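Local coordinates for beta-lactamase II (Erythrobacter litoralis, PDB 6V72), which probably hydrolyses beta-lactam antibiotics to substituted beta-amino acids as a zinc-dependent class B metallo-beta-lactamase of the periplasm, at residues 68-71 and 72-75. Sequence-based numbering, arbitrary orientation.
Sequences AWTD and EQTE. With CA (calcium ion), chain C.
Gln73 folds back over Thr70, and the two form the capping box that starts helix 71-84. Followed outward, Gln73 CB rests on Ala68 CB at 3.4 Å; CG passes Thr70 OG1 at 3.3 Å; the extended chain brings OE1 to Thr70 N, a weak bond of 3.1 Å, while NE2 donates to Glu24 OE2. In return Thr70 OG1, placed by chi1 of 69°, accepts from Gln73 N in a fairly straight bond (3.1 Å, 161°). Thr74 closes the turn from further along the helix. Its hydroxyl donates to Thr70 O at 2.8 Å from above the carbonyl plane, its backbone N reaches that oxygen from the opposite face, and OG1 accepts from Ala68 N at 3.1 Å. At the outer side, Asp71 OD1 takes Glu72 N on its anti side, and water 1 donates to Glu72 OE2 and, weakly, to Asp71 OD1. Glu72, bent at chi2 (-56°), and the extended Glu75 each bring OE1 to the calcium ion at 2.4 Å, joined by waters 2 and 3. Trp69 points the other way, NE1 bonded to Ile49 O, its side chain near His226, a zinc ligand in another structure of this protein, though no zinc is bound here. The calcium probably offsets the repulsion between the two glutamates, whereas Thr70 OG1 satisfies Gln73 N and Asp71 OD1 Glu72 N, first-turn amides with no helical backbone acceptor a turn earlier.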
ATOM      1  N   ALA A  68      13.413  17.346  -4.361  1.00 14.29           N
ATOM      2  CA  ALA A  68      13.597  16.575  -3.141  1.00 16.83           C
ATOM      3  C   ALA A  68      12.313  16.593  -2.320  1.00 17.20           C
ATOM      4  O   ALA A  68      11.302  17.160  -2.733  1.00 16.99           O
ATOM      5  CB  ALA A  68      14.764  17.134  -2.335  1.00 17.04           C
ATOM      6  N   TRP A  69      12.350  15.967  -1.138  1.00 16.91           N
ATOM      7  CA  TRP A  69      11.171  15.964  -0.278  1.00 18.13           C
ATOM      8  C   TRP A  69      10.761  17.376   0.115  1.00 20.47           C
ATOM      9  O   TRP A  69       9.568  17.667   0.247  1.00 20.33           O
ATOM     10  CB  TRP A  69      11.427  15.162   0.993  1.00 18.02           C
ATOM     11  CG  TRP A  69      11.427  13.660   0.881  1.00 15.96           C
ATOM     12  CD1 TRP A  69      12.506  12.837   1.017  1.00 19.15           C
ATOM     13  CD2 TRP A  69      10.291  12.798   0.707  1.00 17.42           C
ATOM     14  NE1 TRP A  69      12.125  11.525   0.916  1.00 18.49           N
ATOM     15  CE2 TRP A  69      10.772  11.468   0.727  1.00 17.51           C
ATOM     16  CE3 TRP A  69       8.925  13.017   0.528  1.00 20.48           C
ATOM     17  CZ2 TRP A  69       9.934  10.368   0.566  1.00 19.90           C
ATOM     18  CZ3 TRP A  69       8.094  11.918   0.380  1.00 21.37           C
ATOM     19  CH2 TRP A  69       8.605  10.619   0.390  1.00 21.58           C
ATOM     20  N   THR A  70      11.731  18.263   0.348  1.00 17.51           N
ATOM     21  CA  THR A  70      11.418  19.565   0.929  1.00 18.56           C
ATOM     22  C   THR A  70      12.001  20.685   0.081  1.00 17.78           C
ATOM     23  O   THR A  70      12.894  20.466  -0.745  1.00 16.97           O
ATOM     24  CB  THR A  70      11.944  19.706   2.363  1.00 20.24           C
ATOM     25  OG1 THR A  70      13.371  19.751   2.354  1.00 19.64           O
ATOM     26  CG2 THR A  70      11.487  18.541   3.222  1.00 23.84           C
ATOM     27  N   ASP A  71      11.473  21.893   0.311  1.00 18.94           N
ATOM     28  CA  ASP A  71      12.047  23.107  -0.271  1.00 18.80           C
ATOM     29  C   ASP A  71      13.515  23.269   0.100  1.00 17.30           C
ATOM     30  O   ASP A  71      14.348  23.563  -0.767  1.00 16.58           O
ATOM     31  CB  ASP A  71      11.252  24.347   0.156  1.00 21.11           C
ATOM     32  CG  ASP A  71      10.793  24.328   1.638  0.50 24.63           C
ATOM     33  OD1 ASP A  71      11.350  23.603   2.512  0.64 28.61           O
ATOM     34  OD2 ASP A  71       9.840  25.084   1.925  0.39 25.23           O
ATOM     35  N   GLU A  72      13.855  23.086   1.379  1.00 16.80           N
ATOM     36  CA  GLU A  72      15.242  23.297   1.792  1.00 16.57           C
ATOM     37  C   GLU A  72      16.179  22.315   1.098  1.00 16.74           C
ATOM     38  O   GLU A  72      17.292  22.674   0.691  1.00 16.57           O
ATOM     39  CB  GLU A  72      15.377  23.160   3.311  1.00 18.61           C
ATOM     40  CG  GLU A  72      14.632  24.218   4.076  1.00 19.83           C
ATOM     41  CD  GLU A  72      15.069  25.606   3.661  1.00 22.22           C
ATOM     42  OE1 GLU A  72      16.290  25.893   3.735  1.00 24.63           O
ATOM     43  OE2 GLU A  72      14.201  26.383   3.219  1.00 22.63           O
ATOM     44  N   GLN A  73      15.739  21.069   0.946  1.00 14.07           N
ATOM     45  CA  GLN A  73      16.580  20.111   0.249  1.00 12.72           C
ATOM     46  C   GLN A  73      16.677  20.458  -1.228  1.00 13.27           C
ATOM     47  O   GLN A  73      17.735  20.284  -1.849  1.00 14.32           O
ATOM     48  CB  GLN A  73      16.027  18.697   0.420  1.00 13.78           C
ATOM     49  CG  GLN A  73      16.171  18.116   1.817  1.00 14.61           C
ATOM     50  CD  GLN A  73      15.199  16.969   2.044  1.00 17.52           C
ATOM     51  OE1 GLN A  73      14.319  16.710   1.219  1.00 18.66           O
ATOM     52  NE2 GLN A  73      15.365  16.261   3.157  1.00 20.74           N
ATOM     53  N   THR A  74      15.566  20.894  -1.819  1.00 12.82           N
ATOM     54  CA  THR A  74      15.593  21.230  -3.233  1.00 13.71           C
ATOM     55  C   THR A  74      16.530  22.407  -3.476  1.00 14.95           C
ATOM     56  O   THR A  74      17.286  22.423  -4.455  1.00 13.59           O
ATOM     57  CB  THR A  74      14.171  21.520  -3.718  1.00 13.86           C
ATOM     58  OG1 THR A  74      13.379  20.337  -3.512  1.00 13.81           O
ATOM     59  CG2 THR A  74      14.148  21.843  -5.197  1.00 16.17           C
ATOM     60  N   GLU A  75      16.537  23.370  -2.555  1.00 14.82           N
ATOM     61  CA  GLU A  75      17.488  24.477  -2.646  1.00 14.12           C
ATOM     62  C   GLU A  75      18.926  23.962  -2.628  1.00 15.86           C
ATOM     63  O   GLU A  75      19.803  24.503  -3.324  1.00 16.55           O
ATOM     64  CB  GLU A  75      17.253  25.466  -1.485  1.00 14.48           C
ATOM     65  CG  GLU A  75      15.965  26.252  -1.604  1.00 17.79           C
ATOM     66  CD  GLU A  75      15.511  26.889  -0.287  1.00 18.50           C
ATOM     67  OE1 GLU A  75      16.249  26.832   0.714  1.00 18.90           O
ATOM     68  OE2 GLU A  75      14.391  27.420  -0.245  1.00 21.26           O
TER
HETATM   69 CA    CA C 302      17.874  27.093   2.416  1.00 18.51          CA
HETATM   70  O   HOH W   1      11.553  25.747   4.202  1.00 33.25           O
HETATM   71  O   HOH W   2      18.663  24.960   1.697  1.00 18.44           O
HETATM   72  O   HOH W   3      18.982  28.346   0.803  1.00 21.86           O